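Local coordinates for tail fiber protein (Acinetobacter phage AM24, PDB 5W5P), which is a trimeric tailspike that probably recognises, and may degrade, the capsular polysaccharide of its Acinetobacter host, at residues Val308-Gly313 and Ala330-Gly335; Ser365-Ile370 and Ala404-Val409; Met496-Gln501 and Ser601-Thr606; Ala513-Ser518 and Thr542-Leu547. All blocks are in the same frame, centred on the assembly; numbering follows the deposited sequence.

Interaction 1. Residues Val308-Gly313 and Ala330-Gly335; sequences VIRCDG and AGTFIG
Cys311 and Phe333 pack closely, Cys311 CB lying 3.6 Å from Phe333 CD2. SG of Cys311 and CG of Phe333 both lie anti to their carbonyl carbons (chi1 -58° and -59°), so that the two groups run alongside each other. SG ends up oblique to the ring, 4.7 Å from its centroid, in a Cys sulfur-aromatic contact. Ile309 adds its CG2 branch at 4.3 Å from Phe333 CZ. This apolar face, packed against Leu325 and Phe322 of strand 321-328, looks into the interior of a parallel beta-helix. Strands 308-310 and 331-334 are equivalent strands of successive coils, running parallel with side chains stacked in register. Their backbones are joined by Thr332 N to Ile309 O (2.9 Å) and Cys311 N to Thr332 O (3.0 Å), while the bond from Ile309 N to Ala330 O is weak. The side that carries Arg310, Thr332 and Asp312 is more polar and less closely packed. Thr332 and Arg310 lie side by side there, OG1 3.3 Å from Arg310 CG, and the arginine's terminal group leads away to Asn281. Beyond the end of strand 308-310, partly exposed Asp312 turns its carboxylate back across the gap. Its OD1 accepts Ile334 N at 2.9 Å from the anti side, 34° out of the carboxylate plane, where the backbone bond from Ile334 N to Cys311 O is weak. A single water bridges the aspartate and the threonine, donating to both Asp312 OD2 (2.6 Å) and Thr332 OG1. Nearby, Ile334 packs on Ile334 of the third subunit.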
loop_
_atom_site.group_PDB
_atom_site.type_symbol
_atom_site.label_atom_id
_atom_site.label_comp_id
_atom_site.label_asym_id
_atom_site.label_seq_id
_atom_site.Cartn_x
_atom_site.Cartn_y
_atom_site.Cartn_z
ATOM N N VAL A 308 3.730 -13.128 -7.188
ATOM C CA VAL A 308 3.577 -11.896 -6.410
ATOM C C VAL A 308 4.650 -10.876 -6.769
ATOM O O VAL A 308 5.851 -11.121 -6.603
ATOM C CB VAL A 308 3.585 -12.159 -4.891
ATOM C CG1 VAL A 308 3.315 -10.865 -4.125
ATOM C CG2 VAL A 308 2.561 -13.203 -4.537
ATOM N N ILE A 309 4.214 -9.721 -7.263
ATOM C CA ILE A 309 5.066 -8.545 -7.396
ATOM C C ILE A 309 4.255 -7.340 -6.946
ATOM O O ILE A 309 3.050 -7.256 -7.208
ATOM C CB ILE A 309 5.598 -8.368 -8.837
ATOM C CG1 ILE A 309 6.508 -7.139 -8.935
ATOM C CG2 ILE A 309 4.458 -8.263 -9.840
ATOM C CD1 ILE A 309 7.259 -7.037 -10.236
ATOM N N ARG A 310 4.904 -6.423 -6.236
ATOM C CA ARG A 310 4.291 -5.157 -5.861
ATOM C C ARG A 310 5.216 -4.047 -6.324
ATOM O O ARG A 310 6.425 -4.104 -6.074
ATOM C CB ARG A 310 4.053 -5.048 -4.347
ATOM C CG ARG A 310 3.499 -6.298 -3.692
ATOM C CD ARG A 310 4.609 -7.277 -3.331
ATOM N NE ARG A 310 4.222 -8.134 -2.217
ATOM C CZ ARG A 310 4.884 -9.228 -1.855
ATOM N NH1 ARG A 310 4.454 -9.960 -0.836
ATOM N NH2 ARG A 310 5.973 -9.592 -2.515
ATOM N N CYS A 311 4.656 -3.054 -7.009
ATOM C CA CYS A 311 5.398 -1.870 -7.437
ATOM C C CYS A 311 4.549 -0.655 -7.077
ATOM O O CYS A 311 3.627 -0.299 -7.817
ATOM C CB CYS A 311 5.710 -1.919 -8.930
ATOM S SG CYS A 311 6.664 -3.378 -9.461
ATOM N N ASP A 312 4.858 -0.023 -5.943
ATOM C CA ASP A 312 4.024 1.030 -5.383
ATOM C C ASP A 312 4.810 2.326 -5.207
ATOM O O ASP A 312 5.992 2.306 -4.853
ATOM C CB ASP A 312 3.434 0.600 -4.035
ATOM C CG ASP A 312 2.680 -0.717 -4.120
ATOM O OD1 ASP A 312 2.157 -1.038 -5.209
ATOM O OD2 ASP A 312 2.604 -1.429 -3.093
ATOM N N GLY A 313 4.141 3.451 -5.461
ATOM C CA GLY A 313 4.678 4.760 -5.137
ATOM C C GLY A 313 6.029 5.093 -5.732
ATOM O O GLY A 313 6.742 5.941 -5.186
ATOM N N ALA A 330 -1.039 -12.561 -8.542
ATOM C CA ALA A 330 -1.059 -11.684 -7.372
ATOM C C ALA A 330 -0.091 -10.508 -7.542
ATOM O O ALA A 330 0.868 -10.335 -6.787
ATOM C CB ALA A 330 -0.755 -12.472 -6.093
ATOM N N GLY A 331 -0.361 -9.696 -8.561
ATOM C CA GLY A 331 0.394 -8.477 -8.802
ATOM C C GLY A 331 -0.385 -7.259 -8.341
ATOM O O GLY A 331 -1.612 -7.215 -8.446
ATOM N N THR A 332 0.343 -6.271 -7.818
ATOM C CA THR A 332 -0.244 -5.007 -7.397
ATOM C C THR A 332 0.652 -3.859 -7.841
ATOM O O THR A 332 1.878 -3.950 -7.753
ATOM C CB THR A 332 -0.458 -4.963 -5.871
ATOM O OG1 THR A 332 0.653 -5.575 -5.206
ATOM C CG2 THR A 332 -1.749 -5.689 -5.479
ATOM N N PHE A 333 0.032 -2.788 -8.338
ATOM C CA PHE A 333 0.738 -1.574 -8.760
ATOM C C PHE A 333 -0.074 -0.382 -8.254
ATOM O O PHE A 333 -1.043 0.027 -8.901
ATOM C CB PHE A 333 0.912 -1.513 -10.274
ATOM C CG PHE A 333 1.669 -2.680 -10.855
ATOM C CD1 PHE A 333 1.032 -3.894 -11.073
ATOM C CD2 PHE A 333 3.007 -2.558 -11.208
ATOM C CE1 PHE A 333 1.706 -4.966 -11.608
ATOM C CE2 PHE A 333 3.689 -3.633 -11.749
ATOM C CZ PHE A 333 3.032 -4.841 -11.948
ATOM N N ILE A 334 0.331 0.182 -7.116
ATOM C CA ILE A 334 -0.460 1.170 -6.393
ATOM C C ILE A 334 0.306 2.487 -6.351
ATOM O O ILE A 334 1.386 2.572 -5.753
ATOM C CB ILE A 334 -0.811 0.698 -4.974
ATOM C CG1 ILE A 334 -1.359 -0.735 -5.006
ATOM C CG2 ILE A 334 -1.762 1.690 -4.293
ATOM C CD1 ILE A 334 -1.893 -1.224 -3.673
ATOM N N GLY A 335 -0.256 3.516 -6.979
ATOM C CA GLY A 335 0.202 4.872 -6.748
ATOM C C GLY A 335 1.508 5.255 -7.399
ATOM O O GLY A 335 2.191 6.155 -6.910
HETATM O O HOH W 1 1.265 -3.683 -2.811
#

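Interaction 2. Residues Ser365-Ile370 and Ala404-Val409; sequences SGVTFI and APPTFV
Ser365 begins the contact through its hydroxyl, which takes Ala404 N at 3.0 Å; its OG lies anti to the backbone N (chi1 -169°) and is also bonded to Val402 O. Gly366 N then reaches Ala404 O (3.1 Å). At Val367 the second segment is still a proline-containing loop: Val367 CB meets Pro406 CB at 3.8 Å, and a water accepts Val367 N while donating to Pro405 O, so that it stands in for a direct bond between the two. Regular pairing starts with Thr407 N on Val367 O. Here one more coil of the parallel beta-helix is laid onto strand 365-375. Thr368 and Thr407 stand side by side, their hydroxyls 4.0 Å apart (OG1 to OG1) but bridged by a water lying 2.8 Å from Thr368 OG1 and 2.6 Å from Thr407 OG1. Phe369 points to the other face, as does Phe408, and their rings form a strongly offset (parallel-displaced) pair with little overlap, planes 5° apart and centroids separated by 4.5 Å. Phe369 CD1 sits over the rim of one face of Phe408, while Thr407 O lies in plane at the edge of Phe369. Phe408 is stacked in turn on Trp419. At Ile370, CG2 approaches Val409 O at 3.8 Å, and Ile370 packs on Thr332 of the third subunit.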
loop_
_atom_site.group_PDB
_atom_site.type_symbol
_atom_site.label_atom_id
_atom_site.label_comp_id
_atom_site.label_asym_id
_atom_site.label_seq_id
_atom_site.Cartn_x
_atom_site.Cartn_y
_atom_site.Cartn_z
ATOM N N SER A 365 -2.932 -13.646 -13.828
ATOM C CA SER A 365 -4.115 -14.001 -13.042
ATOM C C SER A 365 -4.064 -13.277 -11.703
ATOM O O SER A 365 -3.282 -13.655 -10.828
ATOM C CB SER A 365 -4.199 -15.512 -12.845
ATOM O OG SER A 365 -5.458 -15.876 -12.317
ATOM N N GLY A 366 -4.914 -12.265 -11.542
ATOM C CA GLY A 366 -4.969 -11.513 -10.304
ATOM C C GLY A 366 -3.980 -10.367 -10.252
ATOM O O GLY A 366 -2.945 -10.468 -9.590
ATOM N N VAL A 367 -4.281 -9.277 -10.959
ATOM C CA VAL A 367 -3.431 -8.092 -11.014
ATOM C C VAL A 367 -4.314 -6.865 -10.851
ATOM O O VAL A 367 -5.354 -6.751 -11.511
ATOM C CB VAL A 367 -2.634 -8.011 -12.337
ATOM C CG1 VAL A 367 -1.617 -6.876 -12.284
ATOM C CG2 VAL A 367 -1.947 -9.332 -12.642
ATOM N N THR A 368 -3.908 -5.944 -9.975
ATOM C CA THR A 368 -4.718 -4.773 -9.661
ATOM C C THR A 368 -3.879 -3.509 -9.763
ATOM O O THR A 368 -2.805 -3.423 -9.159
ATOM C CB THR A 368 -5.327 -4.884 -8.260
ATOM O OG1 THR A 368 -5.923 -6.177 -8.101
ATOM C CG2 THR A 368 -6.391 -3.814 -8.053
ATOM N N PHE A 369 -4.382 -2.528 -10.514
ATOM C CA PHE A 369 -3.759 -1.215 -10.664
ATOM C C PHE A 369 -4.631 -0.176 -9.974
ATOM O O PHE A 369 -5.779 0.030 -10.373
ATOM C CB PHE A 369 -3.586 -0.852 -12.138
ATOM C CG PHE A 369 -2.668 -1.766 -12.882
ATOM C CD1 PHE A 369 -3.132 -2.966 -13.398
ATOM C CD2 PHE A 369 -1.334 -1.429 -13.064
ATOM C CE1 PHE A 369 -2.287 -3.813 -14.085
ATOM C CE2 PHE A 369 -0.480 -2.272 -13.755
ATOM C CZ PHE A 369 -0.957 -3.465 -14.267
ATOM N N ILE A 370 -4.086 0.483 -8.953
ATOM C CA ILE A 370 -4.827 1.459 -8.162
ATOM C C ILE A 370 -4.034 2.758 -8.114
ATOM O O ILE A 370 -2.871 2.763 -7.696
ATOM C CB ILE A 370 -5.105 0.950 -6.737
ATOM C CG1 ILE A 370 -5.817 -0.405 -6.783
ATOM C CG2 ILE A 370 -5.924 1.971 -5.958
ATOM C CD1 ILE A 370 -5.933 -1.071 -5.445
ATOM N N ALA A 404 -7.759 -14.787 -13.916
ATOM C CA ALA A 404 -8.494 -13.556 -13.642
ATOM C C ALA A 404 -7.835 -12.374 -14.339
ATOM O O ALA A 404 -6.668 -12.075 -14.059
ATOM C CB ALA A 404 -8.563 -13.309 -12.140
ATOM N N PRO A 405 -8.528 -11.688 -15.245
ATOM C CA PRO A 405 -7.938 -10.526 -15.920
ATOM C C PRO A 405 -7.664 -9.401 -14.940
ATOM O O PRO A 405 -8.314 -9.302 -13.887
ATOM C CB PRO A 405 -9.013 -10.131 -16.947
ATOM C CG PRO A 405 -9.824 -11.372 -17.143
ATOM C CD PRO A 405 -9.841 -12.047 -15.806
ATOM N N PRO A 406 -6.708 -8.529 -15.249
ATOM C CA PRO A 406 -6.394 -7.419 -14.345
ATOM C C PRO A 406 -7.511 -6.389 -14.288
ATOM O O PRO A 406 -8.305 -6.233 -15.218
ATOM C CB PRO A 406 -5.120 -6.814 -14.951
ATOM C CG PRO A 406 -4.564 -7.876 -15.840
ATOM C CD PRO A 406 -5.752 -8.621 -16.364
ATOM N N THR A 407 -7.560 -5.672 -13.167
ATOM C CA THR A 407 -8.540 -4.617 -12.961
ATOM C C THR A 407 -7.823 -3.295 -12.708
ATOM O O THR A 407 -6.649 -3.261 -12.328
ATOM C CB THR A 407 -9.497 -4.942 -11.796
ATOM O OG1 THR A 407 -8.789 -4.908 -10.551
ATOM C CG2 THR A 407 -10.123 -6.328 -11.980
ATOM N N PHE A 408 -8.540 -2.200 -12.954
ATOM C CA PHE A 408 -7.997 -0.853 -12.830
ATOM C C PHE A 408 -8.962 -0.003 -12.017
ATOM O O PHE A 408 -10.144 0.093 -12.360
ATOM C CB PHE A 408 -7.763 -0.215 -14.208
ATOM C CG PHE A 408 -6.643 -0.844 -14.997
ATOM C CD1 PHE A 408 -6.837 -2.040 -15.677
ATOM C CD2 PHE A 408 -5.402 -0.230 -15.068
ATOM C CE1 PHE A 408 -5.813 -2.615 -16.404
ATOM C CE2 PHE A 408 -4.369 -0.799 -15.791
ATOM C CZ PHE A 408 -4.573 -1.995 -16.461
ATOM N N VAL A 409 -8.460 0.617 -10.950
ATOM C CA VAL A 409 -9.274 1.427 -10.053
ATOM C C VAL A 409 -8.564 2.756 -9.817
ATOM O O VAL A 409 -7.421 2.780 -9.346
ATOM C CB VAL A 409 -9.535 0.715 -8.714
ATOM C CG1 VAL A 409 -10.202 1.670 -7.714
ATOM C CG2 VAL A 409 -10.373 -0.551 -8.921
HETATM O O HOH W 2 -8.027 -7.256 -9.610
HETATM O O HOH W 3 -7.410 -9.573 -11.241
#

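Interaction 3. Residues Met496-Gln501 and Ser601-Thr606; sequences MNIFMQ and SSTTMT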
loop_
_atom_site.group_PDB
_atom_site.type_symbol
_atom_site.label_atom_id
_atom_site.label_comp_id
_atom_site.label_asym_id
_atom_site.label_seq_id
_atom_site.Cartn_x
_atom_site.Cartn_y
_atom_site.Cartn_z
HETATM N N MSE A 496 -38.890 -3.235 -10.237
HETATM C CA MSE A 496 -39.142 -3.956 -8.995
HETATM C C MSE A 496 -39.238 -5.461 -9.231
HETATM O O MSE A 496 -40.014 -5.919 -10.071
HETATM C CB MSE A 496 -40.430 -3.467 -8.338
HETATM C CG MSE A 496 -40.317 -2.155 -7.592
HETATM SE SE MSE A 496 -42.015 -1.668 -6.746
HETATM C CE MSE A 496 -41.841 -2.673 -5.080
ATOM N N ASN A 497 -38.445 -6.225 -8.489
ATOM C CA ASN A 497 -38.537 -7.683 -8.455
ATOM C C ASN A 497 -39.105 -8.059 -7.090
ATOM O O ASN A 497 -38.397 -8.005 -6.080
ATOM C CB ASN A 497 -37.174 -8.327 -8.695
ATOM C CG ASN A 497 -37.263 -9.832 -8.876
ATOM O OD1 ASN A 497 -37.411 -10.327 -9.995
ATOM N ND2 ASN A 497 -37.180 -10.570 -7.771
ATOM N N ILE A 498 -40.381 -8.432 -7.060
ATOM C CA ILE A 498 -41.084 -8.719 -5.810
ATOM C C ILE A 498 -41.228 -10.234 -5.711
ATOM O O ILE A 498 -42.173 -10.825 -6.230
ATOM C CB ILE A 498 -42.435 -8.008 -5.739
ATOM C CG1 ILE A 498 -42.277 -6.525 -6.089
ATOM C CG2 ILE A 498 -43.060 -8.182 -4.359
ATOM C CD1 ILE A 498 -43.590 -5.809 -6.280
ATOM N N PHE A 499 -40.279 -10.868 -5.026
ATOM C CA PHE A 499 -40.346 -12.302 -4.758
ATOM C C PHE A 499 -41.299 -12.529 -3.590
ATOM O O PHE A 499 -40.997 -12.158 -2.451
ATOM C CB PHE A 499 -38.956 -12.862 -4.462
ATOM C CG PHE A 499 -38.948 -14.327 -4.094
ATOM C CD1 PHE A 499 -39.890 -15.201 -4.617
ATOM C CD2 PHE A 499 -37.994 -14.830 -3.229
ATOM C CE1 PHE A 499 -39.878 -16.542 -4.279
ATOM C CE2 PHE A 499 -37.980 -16.172 -2.889
ATOM C CZ PHE A 499 -38.923 -17.028 -3.416
HETATM N N MSE A 500 -42.447 -13.137 -3.867
HETATM C CA MSE A 500 -43.441 -13.376 -2.833
HETATM C C MSE A 500 -43.463 -14.838 -2.415
HETATM O O MSE A 500 -43.614 -15.735 -3.249
HETATM C CB MSE A 500 -44.833 -12.960 -3.309
HETATM C CG MSE A 500 -44.945 -11.521 -3.783
HETATM SE SE MSE A 500 -46.424 -11.269 -5.043
HETATM C CE MSE A 500 -45.564 -11.988 -6.640
ATOM N N GLN A 501 -43.321 -15.071 -1.114
ATOM C CA GLN A 501 -43.416 -16.403 -0.532
ATOM C C GLN A 501 -44.668 -16.442 0.337
ATOM O O GLN A 501 -44.743 -15.747 1.356
ATOM C CB GLN A 501 -42.161 -16.736 0.274
ATOM C CG GLN A 501 -40.932 -16.960 -0.597
ATOM C CD GLN A 501 -39.652 -17.144 0.210
ATOM O OE1 GLN A 501 -39.264 -16.273 0.991
ATOM N NE2 GLN A 501 -38.994 -18.282 0.019
ATOM N N SER A 601 -42.642 -10.878 1.188
ATOM C CA SER A 601 -42.132 -10.351 -0.069
ATOM C C SER A 601 -40.678 -9.922 0.097
ATOM O O SER A 601 -40.367 -9.080 0.945
ATOM C CB SER A 601 -42.989 -9.183 -0.544
ATOM O OG SER A 601 -44.303 -9.619 -0.858
ATOM N N SER A 602 -39.796 -10.501 -0.719
ATOM C CA SER A 602 -38.397 -10.088 -0.816
ATOM C C SER A 602 -38.270 -9.197 -2.048
ATOM O O SER A 602 -38.131 -9.691 -3.169
ATOM C CB SER A 602 -37.480 -11.302 -0.914
ATOM O OG SER A 602 -37.475 -12.047 0.290
ATOM N N THR A 603 -38.322 -7.883 -1.841
ATOM C CA THR A 603 -38.315 -6.928 -2.942
ATOM C C THR A 603 -36.895 -6.459 -3.227
ATOM O O THR A 603 -36.185 -6.029 -2.316
ATOM C CB THR A 603 -39.194 -5.719 -2.620
ATOM O OG1 THR A 603 -40.536 -6.148 -2.373
ATOM C CG2 THR A 603 -39.184 -4.751 -3.785
ATOM N N THR A 604 -36.488 -6.539 -4.493
ATOM C CA THR A 604 -35.210 -6.003 -4.949
ATOM C C THR A 604 -35.483 -4.994 -6.056
ATOM O O THR A 604 -36.121 -5.329 -7.060
ATOM C CB THR A 604 -34.279 -7.112 -5.453
ATOM O OG1 THR A 604 -34.009 -8.034 -4.392
ATOM C CG2 THR A 604 -32.961 -6.518 -5.928
HETATM N N MSE A 605 -35.003 -3.768 -5.875
HETATM C CA MSE A 605 -35.248 -2.709 -6.846
HETATM C C MSE A 605 -33.998 -2.343 -7.645
HETATM O O MSE A 605 -32.886 -2.373 -7.121
HETATM C CB MSE A 605 -35.797 -1.467 -6.141
HETATM C CG MSE A 605 -37.169 -1.680 -5.507
HETATM SE SE MSE A 605 -37.969 -0.036 -4.801
HETATM C CE MSE A 605 -38.165 0.936 -6.485
ATOM N N THR A 606 -34.199 -2.017 -8.918
ATOM C CA THR A 606 -33.162 -1.498 -9.810
ATOM C C THR A 606 -33.566 -0.069 -10.161
ATOM O O THR A 606 -34.458 0.137 -10.989
ATOM C CB THR A 606 -33.026 -2.359 -11.072
ATOM O OG1 THR A 606 -32.806 -3.731 -10.718
ATOM C CG2 THR A 606 -31.873 -1.873 -11.942
HETATM O O HOH W 4 -39.788 -13.698 0.254
#
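Strands 496-501 and 601-606 run antiparallel, their axes 4.4 Å apart at the closest and their directions at 167°, with hydrogen-bonded pairs at Asn497-Thr604 and Phe499-Ser602. They are neighbours in the five-strand antiparallel sheet of the C-terminal domain, which lies beyond the beta-helix. Both bonds of the first pair are 2.9 Å long, Asn497 N to Thr604 O and Thr604 N to Asn497 O. The second pair is less even: Ser602 N meets Phe499 O in the carbonyl plane, whereas Phe499 N approaches Ser602 O from 50° above its plane.

On one face, Met496, Ile498, Thr603 and Met605 make a largely apolar layer against strands 470-477 and 621-622 of the second sheet. The methionines, deposited as selenomethionine, lie alongside each other with their CG atoms 3.8 Å apart. Met496 then bends at its last torsion (chi3 85°), bringing CE to 3.6 Å from Thr603 CG2. Ile498 CG2 fits between Thr603 OG1, 3.8 Å away, and Ser601 CB at 3.9 Å. Ser601 OG, itself bonded to Val473 O, also touches Met500 CG.

The other face turns to the third subunit. There Asn497 is held at both ends of its amide, OD1 by Lys516 and ND2 by Thr493 OG1 of the third subunit. The Phe499 ring leads away from strand 601-606, so that on this side the residue meets Ser602 mainly through CB. Further along, a water sits between the strands' side chains, 2.7 Å from Gln501 OE1 and 2.8 Å from Ser602 OG.

Interaction 4. Residues Ala513-Ser518 and Thr542-Leu547; sequences AVAKVS and TGFTQL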
loop_
_atom_site.group_PDB
_atom_site.type_symbol
_atom_site.label_atom_id
_atom_site.label_comp_id
_atom_site.label_asym_id
_atom_site.label_seq_id
_atom_site.Cartn_x
_atom_site.Cartn_y
_atom_site.Cartn_z
ATOM N N ALA A 513 -44.203 -16.795 -5.971
ATOM C CA ALA A 513 -44.412 -16.063 -7.209
ATOM C C ALA A 513 -43.438 -14.895 -7.250
ATOM O O ALA A 513 -42.754 -14.594 -6.267
ATOM C CB ALA A 513 -45.857 -15.568 -7.326
ATOM N N VAL A 514 -43.383 -14.233 -8.401
ATOM C CA VAL A 514 -42.548 -13.047 -8.559
ATOM C C VAL A 514 -43.243 -12.102 -9.530
ATOM O O VAL A 514 -43.772 -12.532 -10.561
ATOM C CB VAL A 514 -41.121 -13.406 -9.028
ATOM C CG1 VAL A 514 -41.164 -14.354 -10.211
ATOM C CG2 VAL A 514 -40.314 -12.151 -9.356
ATOM N N ALA A 515 -43.273 -10.820 -9.176
ATOM C CA ALA A 515 -43.843 -9.774 -10.012
ATOM C C ALA A 515 -42.741 -8.851 -10.508
ATOM O O ALA A 515 -41.807 -8.525 -9.768
ATOM C CB ALA A 515 -44.890 -8.962 -9.243
ATOM N N LYS A 516 -42.850 -8.434 -11.763
ATOM C CA LYS A 516 -41.960 -7.442 -12.351
ATOM C C LYS A 516 -42.747 -6.153 -12.554
ATOM O O LYS A 516 -43.727 -6.133 -13.308
ATOM C CB LYS A 516 -41.383 -7.944 -13.673
ATOM C CG LYS A 516 -40.839 -9.366 -13.616
ATOM C CD LYS A 516 -39.682 -9.482 -12.640
ATOM C CE LYS A 516 -38.506 -8.622 -13.085
ATOM N NZ LYS A 516 -37.290 -8.795 -12.232
ATOM N N VAL A 517 -42.325 -5.086 -11.877
ATOM C CA VAL A 517 -43.017 -3.802 -11.904
ATOM C C VAL A 517 -42.060 -2.734 -12.415
ATOM O O VAL A 517 -40.855 -2.789 -12.145
ATOM C CB VAL A 517 -43.562 -3.427 -10.508
ATOM C CG1 VAL A 517 -44.286 -2.093 -10.550
ATOM C CG2 VAL A 517 -44.496 -4.515 -9.999
ATOM N N SER A 518 -42.600 -1.769 -13.158
ATOM C CA SER A 518 -41.860 -0.599 -13.610
ATOM C C SER A 518 -42.513 0.653 -13.036
ATOM O O SER A 518 -43.742 0.743 -12.964
ATOM C CB SER A 518 -41.823 -0.534 -15.143
ATOM O OG SER A 518 -40.773 0.298 -15.602
ATOM N N THR A 542 -45.205 -5.423 -15.467
ATOM C CA THR A 542 -44.587 -5.830 -16.724
ATOM C C THR A 542 -44.432 -7.338 -16.848
ATOM O O THR A 542 -44.349 -7.852 -17.967
ATOM C CB THR A 542 -43.210 -5.176 -16.887
ATOM O OG1 THR A 542 -42.213 -5.957 -16.211
ATOM C CG2 THR A 542 -43.218 -3.770 -16.321
ATOM N N GLY A 543 -44.379 -8.057 -15.734
ATOM C CA GLY A 543 -44.189 -9.493 -15.782
ATOM C C GLY A 543 -44.708 -10.145 -14.525
ATOM O O GLY A 543 -44.746 -9.529 -13.454
ATOM N N PHE A 544 -45.118 -11.404 -14.657
ATOM C CA PHE A 544 -45.604 -12.165 -13.517
ATOM C C PHE A 544 -45.475 -13.648 -13.826
ATOM O O PHE A 544 -45.746 -14.079 -14.950
ATOM C CB PHE A 544 -47.061 -11.812 -13.182
ATOM C CG PHE A 544 -47.624 -12.601 -12.035
ATOM C CD1 PHE A 544 -47.407 -12.202 -10.730
ATOM C CD2 PHE A 544 -48.366 -13.747 -12.263
ATOM C CE1 PHE A 544 -47.918 -12.928 -9.672
ATOM C CE2 PHE A 544 -48.882 -14.478 -11.210
ATOM C CZ PHE A 544 -48.656 -14.067 -9.912
ATOM N N THR A 545 -45.047 -14.416 -12.832
ATOM C CA THR A 545 -45.048 -15.866 -12.942
ATOM C C THR A 545 -45.135 -16.447 -11.542
ATOM O O THR A 545 -44.645 -15.854 -10.577
ATOM C CB THR A 545 -43.808 -16.400 -13.675
ATOM O OG1 THR A 545 -43.767 -17.831 -13.578
ATOM C CG2 THR A 545 -42.543 -15.831 -13.089
ATOM N N GLN A 546 -45.778 -17.606 -11.441
ATOM C CA GLN A 546 -45.952 -18.280 -10.167
ATOM C C GLN A 546 -45.856 -19.778 -10.386
ATOM O O GLN A 546 -46.127 -20.281 -11.479
ATOM C CB GLN A 546 -47.296 -17.933 -9.513
ATOM C CG GLN A 546 -48.514 -18.514 -10.217
ATOM C CD GLN A 546 -49.814 -17.908 -9.724
ATOM O OE1 GLN A 546 -50.030 -17.763 -8.520
ATOM N NE2 GLN A 546 -50.680 -17.536 -10.656
ATOM N N LEU A 547 -45.456 -20.486 -9.340
ATOM C CA LEU A 547 -45.440 -21.937 -9.382
ATOM C C LEU A 547 -46.837 -22.469 -9.088
ATOM O O LEU A 547 -47.495 -22.025 -8.143
ATOM C CB LEU A 547 -44.426 -22.487 -8.380
ATOM C CG LEU A 547 -42.993 -22.506 -8.905
ATOM C CD1 LEU A 547 -41.997 -22.278 -7.774
ATOM C CD2 LEU A 547 -42.714 -23.813 -9.634
#
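The Phe544 ring reaches alongside the methyl groups of Ala513 and Ala515, its CE1 4.1 Å from Ala513 CB, while Ala515 CB lies at the ring edge near its plane. On the opposite face, Val514 and Thr545 are in closer touch: Val514 CG1 and Thr545 CG2, each held between its own backbone N and carbonyl carbon (chi1 of Val514 49°), meet at 3.5 Å. Backbone bonds in both directions join these two residues. Lys516 N is bound to Gly543 O at 2.8 Å, and there the pairing is interrupted by a classic beta bulge, with Thr542 and Gly543 both facing Lys516. Lys516 O is gripped by two donors, Thr542 N at 2.7 Å and Gly543 N at 3.2 Å. The lysine chain passes over Gly543, CG 4.0 Å from its CA, then bends twice so that NZ leaves for Asn497 OD1 and a salt bridge with Asp495 of the third subunit. Thr542 CG2 closes the far end on Ser518 CB (3.7 Å). Within the chain's five-strand sheet, strand 535-546 is one of the two edge strands and strand 509-523 lies between it and strand 492-503; Phe544 packs on Leu582 of strand 577-582, and Thr545 meets Ser540 of the third subunit.

From the N terminus, interaction 1 closes a short loop of 16 residues between consecutive coils of the beta-helix, and interaction 2, next in series, closes one of 33 residues. The two share neighbouring strands: Gly331 N bonds to Gly366 O, and Phe333 stacks on Phe369, so the aromatic stack runs through both. Interaction 3 then spans 99 residues of the C-terminal domain, and interaction 4, a hairpin pairing, nests inside that loop. Interactions 3 and 4 meet where strands 492-503 and 509-523 adjoin, through Met496 N to Val517 O. Interactions 1 and 3 have centres about 42 Å apart and do not touch, but all four contacts reach the third subunit.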